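Local atomic coordinates of regulatory Subunit of Protein Kinase A (cAMP-dependent) from Euglena gracilis (Euglena gracilis, PDB entry 6RSX), a protein that binds cAMP in two cyclic nucleotide-binding domains and, as a regulatory subunit of protein kinase A, probably controls the catalytic subunit in response to it. Residues Gly68-Asp76 / Cys89-Pro97; Tyr75-Val83 / Glu115-Arg124. All coordinates share one frame; numbering follows the deposited sequence.

Overall arrangement
Both contacts lie in the first cyclic nucleotide-binding domain, a beta-roll of the cupin type, and both touch the same cAMP molecule. Contact 1 sets the chain around strand 70-72 against strand 89-93 and the loop that follows; Met72, Ile91 and Ile93 reach the nucleotide from it. Contact 2 joins the loop before strand 80-84 to helix 115-120 and the turn ending at Arg124, and it holds the phosphate and the ribose. The centres of contact 1 and contact 2 are about 12 Å apart. Tyr75 and Asp76 belong to both. The two also touch directly: Met72 CE lies 3.5 Å from Arg124 CZ, and Gln74 CG lies 3.4 Å from Arg124 O.

Contact 1 (Gly68-Asp76 / Cys89-Pro97); sequences GHFIMKQYD and CNILIQPNP. With CMP (adenosine-3',5'-cyclic-monophosphate), chain B.
Gln74 lays its side-chain amide against the backbone of Gln94, in the beta-roll of the first cyclic nucleotide-binding domain. The chain leaves strand 70-72 here through a type II turn, Lys73 to Asp76, and the amide bridges from that turn to the residue just past strand 89-93. Gln94 N gives its hydrogen to Gln74 OE1 at 2.7 Å, nearly straight at 170°. Gln74 NE2 returns a bond to Gln94 O at 3.1 Å. Each carbonyl is met in its plane on a lone pair, so one residue's backbone N-H and C=O are both paired and the amide is held in one orientation. The Gln74 chain is extended, with CG anti to the backbone N (chi1 -169°), and this carries the amide across. One water lies between Gln74 OE1 and Gln94 OE1, and a second joins Gln94 OE1 to Gln74 O. Gln94 NE2 turns to Ala99 O instead.

Nearby, the Tyr75 ring takes Pro97 CG over one face, a CH-pi contact 4.1 Å from the centroid. Gln74 CG lies over the centre of the opposite face, so the ring sits between the two. Met72 SD, Ile91 CG2 and Ile93 CD1 touch cAMP. At the other end Phe70 crosses Leu92 at about a right angle, Phe70 CE2 touching Leu92 CD1. At the same end, Ile71 CD1 meets Cys89 SG at 3.6 Å.

Contact 2 (Tyr75-Val83 / Glu115-Arg124); sequences YDEGDNFYV and ELALMYGTPR. With CMP (adenosine-3',5'-cyclic-monophosphate), chain B.
The phosphate-binding cassette of the first cAMP site is held against the loop 75-79 and strand 80-84. Arg124 is central to it. Its guanidinium lies with one face over Gly78 CA and uses its edge for polar partners. NH1 donates to the phosphate O1P of cAMP at 2.8 Å. NH2 donates to Asn80 O at 2.9 Å, in the carbonyl plane on a lone pair. NH2 also forms a salt bridge with Asp79 OD1, more bent at 133°, the carboxylate turned 68° from the guanidinium. A water links NE to Glu77 O.

The Arg124 backbone is fixed by two hydrogen bonds, Tyr75 N to Arg124 O and Arg124 N to Asp76 O. Gly78 CA packs on Ala117 CB at 3.7 Å. Ala117 N, in helix 115-120, donates to O1P. Glu115 OE1 accepts from the ribose O2' at 2.6 Å, and OE2 pairs with Arg156 and Tyr175. Leu118 CD1 packs on Phe81 CB, and Phe81 CE1 lies 3.6 Å from Glu115 CB.

O1P receives a charged donor and a backbone N-H. Asn80 O and Asp79 help orient Arg124; Asp79 OD1 is itself held by Asn80 N from the opposite face, and its carboxylate probably helps balance the charge.

Contact 1 (Gly68-Asp76 / Cys89-Pro97)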
loop_
_atom_site.group_PDB
_atom_site.type_symbol
_atom_site.label_atom_id
_atom_site.label_comp_id
_atom_site.label_asym_id
_atom_site.label_seq_id
_atom_site.Cartn_x
_atom_site.Cartn_y
_atom_site.Cartn_z
ATOM N N GLY A 68 -13.309 -11.405 -20.175
ATOM C CA GLY A 68 -13.297 -12.835 -19.966
ATOM C C GLY A 68 -11.980 -13.529 -20.294
ATOM O O GLY A 68 -11.815 -14.695 -19.940
ATOM N N HIS A 69 -11.040 -12.846 -20.915
ATOM C CA HIS A 69 -9.780 -13.480 -21.264
ATOM C C HIS A 69 -8.763 -13.370 -20.127
ATOM O O HIS A 69 -8.692 -12.362 -19.415
ATOM C CB HIS A 69 -9.239 -12.863 -22.548
ATOM C CG HIS A 69 -10.031 -13.236 -23.765
ATOM N ND1 HIS A 69 -9.455 -13.827 -24.870
ATOM C CD2 HIS A 69 -11.351 -13.112 -24.048
ATOM C CE1 HIS A 69 -10.383 -14.041 -25.785
ATOM N NE2 HIS A 69 -11.542 -13.623 -25.310
ATOM N N PHE A 70 -7.959 -14.425 -19.976
ATOM C CA PHE A 70 -6.935 -14.476 -18.929
ATOM C C PHE A 70 -5.670 -13.758 -19.388
ATOM O O PHE A 70 -5.061 -14.112 -20.416
ATOM C CB PHE A 70 -6.603 -15.918 -18.538
ATOM C CG PHE A 70 -7.675 -16.596 -17.732
ATOM C CD1 PHE A 70 -8.708 -17.270 -18.361
ATOM C CD2 PHE A 70 -7.668 -16.541 -16.338
ATOM C CE1 PHE A 70 -9.709 -17.895 -17.613
ATOM C CE2 PHE A 70 -8.690 -17.166 -15.580
ATOM C CZ PHE A 70 -9.691 -17.826 -16.213
ATOM N N ILE A 71 -5.236 -12.793 -18.594
ATOM C CA ILE A 71 -3.966 -12.129 -18.840
ATOM C C ILE A 71 -2.810 -13.031 -18.442
ATOM O O ILE A 71 -1.750 -13.040 -19.091
ATOM C CB ILE A 71 -3.958 -10.798 -18.069
ATOM C CG1 ILE A 71 -5.012 -9.882 -18.714
ATOM C CG2 ILE A 71 -2.589 -10.155 -18.155
ATOM C CD1 ILE A 71 -5.792 -9.089 -17.721
ATOM N N MET A 72 -2.998 -13.796 -17.372
ATOM C CA MET A 72 -2.055 -14.816 -16.936
ATOM C C MET A 72 -2.829 -15.894 -16.192
ATOM O O MET A 72 -3.906 -15.648 -15.636
ATOM C CB MET A 72 -0.959 -14.258 -16.042
ATOM C CG MET A 72 -1.498 -13.598 -14.708
ATOM S SD MET A 72 -0.128 -12.966 -13.696
ATOM C CE MET A 72 0.479 -11.678 -14.754
ATOM N N LYS A 73 -2.280 -17.107 -16.206
ATOM C CA LYS A 73 -2.868 -18.206 -15.466
ATOM C C LYS A 73 -1.950 -18.620 -14.335
ATOM O O LYS A 73 -0.722 -18.629 -14.479
ATOM C CB LYS A 73 -3.161 -19.401 -16.372
ATOM C CG LYS A 73 -4.014 -19.029 -17.534
ATOM C CD LYS A 73 -5.217 -19.938 -17.622
ATOM C CE LYS A 73 -6.034 -19.960 -16.325
ATOM N NZ LYS A 73 -7.140 -20.966 -16.448
ATOM N N GLN A 74 -2.566 -18.989 -13.226
ATOM C CA GLN A 74 -1.825 -19.519 -12.095
ATOM C C GLN A 74 -0.916 -20.641 -12.599
ATOM O O GLN A 74 -1.295 -21.388 -13.490
ATOM C CB GLN A 74 -2.785 -20.042 -11.038
ATOM C CG GLN A 74 -2.105 -20.357 -9.726
ATOM C CD GLN A 74 -3.125 -20.734 -8.668
ATOM O OE1 GLN A 74 -4.300 -20.451 -8.846
ATOM N NE2 GLN A 74 -2.696 -21.408 -7.590
ATOM N N TYR A 75 0.241 -20.747 -11.978
ATOM C CA TYR A 75 1.317 -21.698 -12.365
ATOM C C TYR A 75 2.068 -21.387 -13.658
ATOM O O TYR A 75 3.073 -22.071 -13.949
ATOM C CB TYR A 75 0.752 -23.137 -12.441
ATOM C CG TYR A 75 -0.098 -23.540 -11.287
ATOM C CD1 TYR A 75 0.422 -23.669 -9.975
ATOM C CD2 TYR A 75 -1.449 -23.827 -11.481
ATOM C CE1 TYR A 75 -0.423 -24.037 -8.900
ATOM C CE2 TYR A 75 -2.260 -24.198 -10.428
ATOM C CZ TYR A 75 -1.737 -24.330 -9.151
ATOM O OH TYR A 75 -2.600 -24.693 -8.145
ATOM N N ASP A 76 1.653 -20.394 -14.466
ATOM C CA ASP A 76 2.467 -20.012 -15.640
ATOM C C ASP A 76 3.888 -19.575 -15.240
ATOM O O ASP A 76 4.122 -19.043 -14.148
ATOM C CB ASP A 76 1.864 -18.825 -16.397
ATOM C CG ASP A 76 0.628 -19.158 -17.250
ATOM O OD1 ASP A 76 0.344 -20.362 -17.470
ATOM O OD2 ASP A 76 -0.033 -18.150 -17.713
ATOM N N CYS A 89 -10.145 -6.536 -13.252
ATOM C CA CYS A 89 -9.656 -7.910 -13.369
ATOM C C CYS A 89 -9.978 -8.669 -12.097
ATOM O O CYS A 89 -9.929 -8.097 -10.999
ATOM C CB CYS A 89 -8.103 -7.982 -13.594
ATOM S SG CYS A 89 -7.555 -7.336 -15.174
ATOM N N ASN A 90 -10.300 -9.951 -12.226
ATOM C CA ASN A 90 -10.485 -10.813 -11.067
ATOM C C ASN A 90 -9.203 -11.581 -10.785
ATOM O O ASN A 90 -8.600 -12.141 -11.704
ATOM C CB ASN A 90 -11.628 -11.804 -11.277
ATOM C CG ASN A 90 -13.015 -11.107 -11.138
ATOM O OD1 ASN A 90 -13.100 -10.014 -10.598
ATOM N ND2 ASN A 90 -14.053 -11.723 -11.661
ATOM N N ILE A 91 -8.832 -11.626 -9.514
ATOM C CA ILE A 91 -7.744 -12.468 -9.020
ATOM C C ILE A 91 -8.374 -13.780 -8.574
ATOM O O ILE A 91 -9.242 -13.795 -7.685
ATOM C CB ILE A 91 -7.008 -11.802 -7.850
ATOM C CG1 ILE A 91 -6.495 -10.414 -8.230
ATOM C CG2 ILE A 91 -5.898 -12.731 -7.327
ATOM C CD1 ILE A 91 -5.589 -10.365 -9.500
ATOM N N LEU A 92 -7.965 -14.877 -9.206
ATOM C CA LEU A 92 -8.505 -16.211 -8.941
ATOM C C LEU A 92 -7.374 -17.131 -8.497
ATOM O O LEU A 92 -6.308 -17.152 -9.121
ATOM C CB LEU A 92 -9.173 -16.790 -10.199
ATOM C CG LEU A 92 -10.257 -15.889 -10.800
ATOM C CD1 LEU A 92 -10.396 -16.069 -12.267
ATOM C CD2 LEU A 92 -11.529 -16.280 -10.117
ATOM N N ILE A 93 -7.589 -17.894 -7.430
ATOM C CA ILE A 93 -6.543 -18.776 -6.927
ATOM C C ILE A 93 -7.109 -20.176 -6.707
ATOM O O ILE A 93 -8.102 -20.354 -5.997
ATOM C CB ILE A 93 -5.893 -18.234 -5.644
ATOM C CG1 ILE A 93 -5.295 -16.842 -5.915
ATOM C CG2 ILE A 93 -4.810 -19.246 -5.112
ATOM C CD1 ILE A 93 -4.742 -16.144 -4.636
ATOM N N GLN A 94 -6.462 -21.169 -7.320
ATOM C CA GLN A 94 -6.797 -22.569 -7.081
ATOM C C GLN A 94 -5.981 -23.093 -5.915
ATOM O O GLN A 94 -4.808 -22.728 -5.750
ATOM C CB GLN A 94 -6.423 -23.423 -8.322
ATOM C CG GLN A 94 -7.113 -22.992 -9.597
ATOM C CD GLN A 94 -6.321 -23.445 -10.776
ATOM O OE1 GLN A 94 -5.668 -22.633 -11.435
ATOM N NE2 GLN A 94 -6.355 -24.749 -11.049
ATOM N N PRO A 95 -6.544 -24.030 -5.156
ATOM C CA PRO A 95 -5.777 -24.654 -4.074
ATOM C C PRO A 95 -4.797 -25.686 -4.586
ATOM O O PRO A 95 -3.845 -26.038 -3.881
ATOM C CB PRO A 95 -6.855 -25.331 -3.225
ATOM C CG PRO A 95 -7.970 -25.560 -4.165
ATOM C CD PRO A 95 -7.964 -24.408 -5.119
ATOM N N ASN A 96 -5.010 -26.155 -5.786
ATOM C CA ASN A 96 -4.077 -27.053 -6.463
ATOM C C ASN A 96 -4.488 -27.151 -7.919
ATOM O O ASN A 96 -5.623 -26.778 -8.276
ATOM C CB ASN A 96 -4.069 -28.424 -5.803
ATOM C CG ASN A 96 -5.403 -29.122 -5.907
ATOM O OD1 ASN A 96 -5.816 -29.551 -6.985
ATOM N ND2 ASN A 96 -6.092 -29.249 -4.790
ATOM N N PRO A 97 -3.616 -27.703 -8.788
ATOM C CA PRO A 97 -3.873 -27.620 -10.229
ATOM C C PRO A 97 -5.081 -28.417 -10.658
ATOM O O PRO A 97 -5.643 -28.151 -11.724
ATOM C CB PRO A 97 -2.566 -28.180 -10.865
ATOM C CG PRO A 97 -1.496 -27.929 -9.793
ATOM C CD PRO A 97 -2.250 -28.167 -8.483
HETATM P P CMP B . 2.440 -13.415 -9.657
HETATM O O1P CMP B . 3.682 -13.112 -10.563
HETATM O O2P CMP B . 2.370 -14.560 -8.735
HETATM O "O5'" CMP B . 1.163 -13.637 -10.609
HETATM C "C5'" CMP B . -0.163 -13.501 -10.103
HETATM C "C4'" CMP B . -0.224 -12.183 -9.389
HETATM O "O4'" CMP B . -1.466 -11.919 -8.724
HETATM C "C3'" CMP B . 0.774 -12.061 -8.267
HETATM O "O3'" CMP B . 2.099 -12.010 -8.746
HETATM C "C2'" CMP B . 0.295 -10.806 -7.532
HETATM O "O2'" CMP B . 0.833 -9.667 -8.185
HETATM C "C1'" CMP B . -1.238 -10.871 -7.785
HETATM N N9 CMP B . -2.032 -11.166 -6.598
HETATM C C8 CMP B . -3.145 -10.460 -6.197
HETATM N N7 CMP B . -3.642 -11.043 -5.121
HETATM C C5 CMP B . -2.832 -12.070 -4.825
HETATM C C6 CMP B . -2.920 -12.947 -3.778
HETATM N N6 CMP B . -3.872 -13.055 -2.698
HETATM N N1 CMP B . -2.024 -13.892 -3.605
HETATM C C2 CMP B . -1.026 -14.003 -4.534
HETATM N N3 CMP B . -0.907 -13.128 -5.587
HETATM C C4 CMP B . -1.841 -12.162 -5.728
HETATM O O HOH W 1 -6.198 -19.981 -10.962
HETATM O O HOH W 2 -4.201 -22.326 -13.780
HETATM O O HOH W 3 -1.823 -24.326 -5.776
#

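Contact 2 (Tyr75-Val83 / Glu115-Arg124)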
loop_
_atom_site.group_PDB
_atom_site.type_symbol
_atom_site.label_atom_id
_atom_site.label_comp_id
_atom_site.label_asym_id
_atom_site.label_seq_id
_atom_site.Cartn_x
_atom_site.Cartn_y
_atom_site.Cartn_z
ATOM N N TYR A 75 0.241 -20.747 -11.978
ATOM C CA TYR A 75 1.317 -21.698 -12.365
ATOM C C TYR A 75 2.068 -21.387 -13.658
ATOM O O TYR A 75 3.073 -22.071 -13.949
ATOM C CB TYR A 75 0.752 -23.137 -12.441
ATOM C CG TYR A 75 -0.098 -23.540 -11.287
ATOM C CD1 TYR A 75 0.422 -23.669 -9.975
ATOM C CD2 TYR A 75 -1.449 -23.827 -11.481
ATOM C CE1 TYR A 75 -0.423 -24.037 -8.900
ATOM C CE2 TYR A 75 -2.260 -24.198 -10.428
ATOM C CZ TYR A 75 -1.737 -24.330 -9.151
ATOM O OH TYR A 75 -2.600 -24.693 -8.145
ATOM N N ASP A 76 1.653 -20.394 -14.466
ATOM C CA ASP A 76 2.467 -20.012 -15.640
ATOM C C ASP A 76 3.888 -19.575 -15.240
ATOM O O ASP A 76 4.122 -19.043 -14.148
ATOM C CB ASP A 76 1.864 -18.825 -16.397
ATOM C CG ASP A 76 0.628 -19.158 -17.250
ATOM O OD1 ASP A 76 0.344 -20.362 -17.470
ATOM O OD2 ASP A 76 -0.033 -18.150 -17.713
ATOM N N GLU A 77 4.856 -19.766 -16.152
ATOM C CA GLU A 77 6.135 -19.079 -15.963
ATOM C C GLU A 77 5.941 -17.561 -16.083
ATOM O O GLU A 77 5.243 -17.104 -16.980
ATOM C CB GLU A 77 7.131 -19.572 -17.032
ATOM C CG GLU A 77 8.420 -18.783 -17.054
ATOM C CD GLU A 77 9.393 -19.294 -18.156
ATOM O OE1 GLU A 77 8.940 -19.894 -19.153
ATOM O OE2 GLU A 77 10.576 -19.010 -18.029
ATOM N N GLY A 78 6.590 -16.782 -15.215
ATOM C CA GLY A 78 6.449 -15.318 -15.278
ATOM C C GLY A 78 7.069 -14.724 -16.544
ATOM O O GLY A 78 8.092 -15.203 -17.051
ATOM N N ASP A 79 6.416 -13.697 -17.095
ATOM C CA ASP A 79 7.020 -12.907 -18.173
ATOM C C ASP A 79 6.992 -11.423 -17.836
ATOM O O ASP A 79 8.051 -10.804 -17.715
ATOM C CB ASP A 79 6.358 -13.151 -19.543
ATOM C CG ASP A 79 4.814 -13.154 -19.513
ATOM O OD1 ASP A 79 4.146 -12.725 -18.524
ATOM O OD2 ASP A 79 4.244 -13.585 -20.548
ATOM N N ASN A 80 5.800 -10.852 -17.612
ATOM C CA ASN A 80 5.664 -9.407 -17.453
ATOM C C ASN A 80 5.094 -9.012 -16.092
ATOM O O ASN A 80 4.540 -9.831 -15.353
ATOM C CB ASN A 80 4.740 -8.824 -18.535
ATOM C CG ASN A 80 5.235 -9.098 -19.958
ATOM O OD1 ASN A 80 6.414 -8.923 -20.283
ATOM N ND2 ASN A 80 4.311 -9.514 -20.820
ATOM N N PHE A 81 5.290 -7.737 -15.765
ATOM C CA PHE A 81 4.629 -7.055 -14.664
ATOM C C PHE A 81 3.648 -6.033 -15.246
ATOM O O PHE A 81 3.970 -5.356 -16.234
ATOM C CB PHE A 81 5.693 -6.385 -13.787
ATOM C CG PHE A 81 5.140 -5.527 -12.697
ATOM C CD1 PHE A 81 4.525 -6.089 -11.606
ATOM C CD2 PHE A 81 5.417 -4.190 -12.688
ATOM C CE1 PHE A 81 4.039 -5.274 -10.524
ATOM C CE2 PHE A 81 4.950 -3.377 -11.632
ATOM C CZ PHE A 81 4.303 -3.937 -10.547
ATOM N N TYR A 82 2.435 -5.941 -14.669
ATOM C CA TYR A 82 1.360 -5.178 -15.294
ATOM C C TYR A 82 0.802 -4.116 -14.353
ATOM O O TYR A 82 0.728 -4.325 -13.134
ATOM C CB TYR A 82 0.174 -6.090 -15.713
ATOM C CG TYR A 82 0.556 -7.129 -16.760
ATOM C CD1 TYR A 82 0.523 -6.808 -18.108
ATOM C CD2 TYR A 82 0.870 -8.444 -16.388
ATOM C CE1 TYR A 82 0.842 -7.751 -19.090
ATOM C CE2 TYR A 82 1.200 -9.394 -17.352
ATOM C CZ TYR A 82 1.166 -9.047 -18.700
ATOM O OH TYR A 82 1.456 -9.961 -19.674
ATOM N N VAL A 83 0.391 -2.988 -14.937
ATOM C CA VAL A 83 -0.483 -2.018 -14.238
ATOM C C VAL A 83 -1.744 -1.821 -15.067
ATOM O O VAL A 83 -1.684 -1.606 -16.276
ATOM C CB VAL A 83 0.227 -0.663 -13.999
ATOM C CG1 VAL A 83 -0.661 0.305 -13.145
ATOM C CG2 VAL A 83 1.587 -0.846 -13.322
ATOM N N GLU A 115 4.233 -9.289 -9.994
ATOM C CA GLU A 115 5.591 -9.052 -9.529
ATOM C C GLU A 115 6.217 -10.300 -8.894
ATOM O O GLU A 115 7.446 -10.436 -8.934
ATOM C CB GLU A 115 5.599 -7.877 -8.525
ATOM C CG GLU A 115 5.247 -8.206 -7.098
ATOM C CD GLU A 115 3.745 -8.285 -6.809
ATOM O OE1 GLU A 115 2.923 -8.138 -7.751
ATOM O OE2 GLU A 115 3.411 -8.533 -5.635
ATOM N N LEU A 116 5.407 -11.195 -8.305
ATOM C CA LEU A 116 5.970 -12.269 -7.485
ATOM C C LEU A 116 6.829 -13.195 -8.342
ATOM O O LEU A 116 7.959 -13.537 -7.966
ATOM C CB LEU A 116 4.879 -13.085 -6.833
ATOM C CG LEU A 116 4.002 -12.345 -5.769
ATOM C CD1 LEU A 116 2.956 -13.297 -5.245
ATOM C CD2 LEU A 116 4.874 -11.799 -4.641
ATOM N N ALA A 117 6.307 -13.586 -9.509
ATOM C CA ALA A 117 7.078 -14.508 -10.380
ATOM C C ALA A 117 8.391 -13.875 -10.824
ATOM O O ALA A 117 9.425 -14.563 -10.962
ATOM C CB ALA A 117 6.234 -14.891 -11.607
ATOM N N LEU A 118 8.370 -12.569 -11.098
ATOM C CA LEU A 118 9.571 -11.881 -11.547
ATOM C C LEU A 118 10.557 -11.664 -10.399
ATOM O O LEU A 118 11.769 -11.645 -10.635
ATOM C CB LEU A 118 9.233 -10.558 -12.224
ATOM C CG LEU A 118 8.169 -10.531 -13.350
ATOM C CD1 LEU A 118 8.147 -9.282 -14.286
ATOM C CD2 LEU A 118 7.995 -11.773 -14.116
ATOM N N MET A 119 10.064 -11.522 -9.169
ATOM C CA MET A 119 10.972 -11.331 -8.044
ATOM C C MET A 119 11.577 -12.646 -7.578
ATOM O O MET A 119 12.800 -12.762 -7.461
ATOM C CB MET A 119 10.241 -10.660 -6.880
ATOM C CG MET A 119 9.739 -9.296 -7.219
ATOM S SD MET A 119 8.495 -8.729 -6.048
ATOM C CE MET A 119 9.369 -8.755 -4.477
ATOM N N TYR A 120 10.737 -13.642 -7.307
ATOM C CA TYR A 120 11.139 -14.839 -6.601
ATOM C C TYR A 120 11.367 -16.030 -7.526
ATOM O O TYR A 120 11.708 -17.102 -7.034
ATOM C CB TYR A 120 10.105 -15.198 -5.556
ATOM C CG TYR A 120 9.869 -14.070 -4.560
ATOM C CD1 TYR A 120 10.814 -13.790 -3.585
ATOM C CD2 TYR A 120 8.737 -13.260 -4.640
ATOM C CE1 TYR A 120 10.627 -12.740 -2.680
ATOM C CE2 TYR A 120 8.537 -12.199 -3.729
ATOM C CZ TYR A 120 9.493 -11.961 -2.765
ATOM O OH TYR A 120 9.332 -10.941 -1.870
ATOM N N GLY A 121 11.152 -15.881 -8.828
ATOM C CA GLY A 121 11.306 -17.007 -9.731
ATOM C C GLY A 121 10.296 -18.129 -9.571
ATOM O O GLY A 121 10.526 -19.238 -10.077
ATOM N N THR A 122 9.167 -17.873 -8.920
ATOM C CA THR A 122 8.098 -18.826 -8.672
ATOM C C THR A 122 7.113 -18.815 -9.838
ATOM O O THR A 122 7.010 -17.817 -10.558
ATOM C CB THR A 122 7.351 -18.472 -7.381
ATOM O OG1 THR A 122 7.024 -17.072 -7.405
ATOM C CG2 THR A 122 8.201 -18.767 -6.132
ATOM N N PRO A 123 6.391 -19.904 -10.086
ATOM C CA PRO A 123 5.282 -19.852 -11.042
ATOM C C PRO A 123 4.240 -18.853 -10.552
ATOM O O PRO A 123 4.140 -18.598 -9.353
ATOM C CB PRO A 123 4.689 -21.260 -10.989
ATOM C CG PRO A 123 5.836 -22.137 -10.397
ATOM C CD PRO A 123 6.451 -21.197 -9.380
ATOM N N ARG A 124 3.441 -18.329 -11.483
ATOM C CA ARG A 124 2.363 -17.386 -11.053
ATOM C C ARG A 124 1.529 -17.954 -9.910
ATOM O O ARG A 124 1.059 -19.101 -9.945
ATOM C CB ARG A 124 1.422 -17.073 -12.226
ATOM C CG ARG A 124 2.010 -16.401 -13.477
ATOM C CD ARG A 124 2.743 -15.088 -13.165
ATOM N NE ARG A 124 3.089 -14.396 -14.404
ATOM C CZ ARG A 124 3.642 -13.198 -14.431
ATOM N NH1 ARG A 124 3.899 -12.583 -13.268
ATOM N NH2 ARG A 124 3.883 -12.610 -15.618
HETATM P P CMP B . 2.440 -13.415 -9.657
HETATM O O1P CMP B . 3.682 -13.112 -10.563
HETATM O O2P CMP B . 2.370 -14.560 -8.735
HETATM O "O5'" CMP B . 1.163 -13.637 -10.609
HETATM C "C5'" CMP B . -0.163 -13.501 -10.103
HETATM C "C4'" CMP B . -0.224 -12.183 -9.389
HETATM O "O4'" CMP B . -1.466 -11.919 -8.724
HETATM C "C3'" CMP B . 0.774 -12.061 -8.267
HETATM O "O3'" CMP B . 2.099 -12.010 -8.746
HETATM C "C2'" CMP B . 0.295 -10.806 -7.532
HETATM O "O2'" CMP B . 0.833 -9.667 -8.185
HETATM C "C1'" CMP B . -1.238 -10.871 -7.785
HETATM N N9 CMP B . -2.032 -11.166 -6.598
HETATM C C8 CMP B . -3.145 -10.460 -6.197
HETATM N N7 CMP B . -3.642 -11.043 -5.121
HETATM C C5 CMP B . -2.832 -12.070 -4.825
HETATM C C6 CMP B . -2.920 -12.947 -3.778
HETATM N N6 CMP B . -3.872 -13.055 -2.698
HETATM N N1 CMP B . -2.024 -13.892 -3.605
HETATM C C2 CMP B . -1.026 -14.003 -4.534
HETATM N N3 CMP B . -0.907 -13.128 -5.587
HETATM C C4 CMP B . -1.841 -12.162 -5.728
HETATM O O HOH W 4 2.933 -15.371 -16.991
HETATM O O HOH W 5 8.196 -17.938 -13.105
#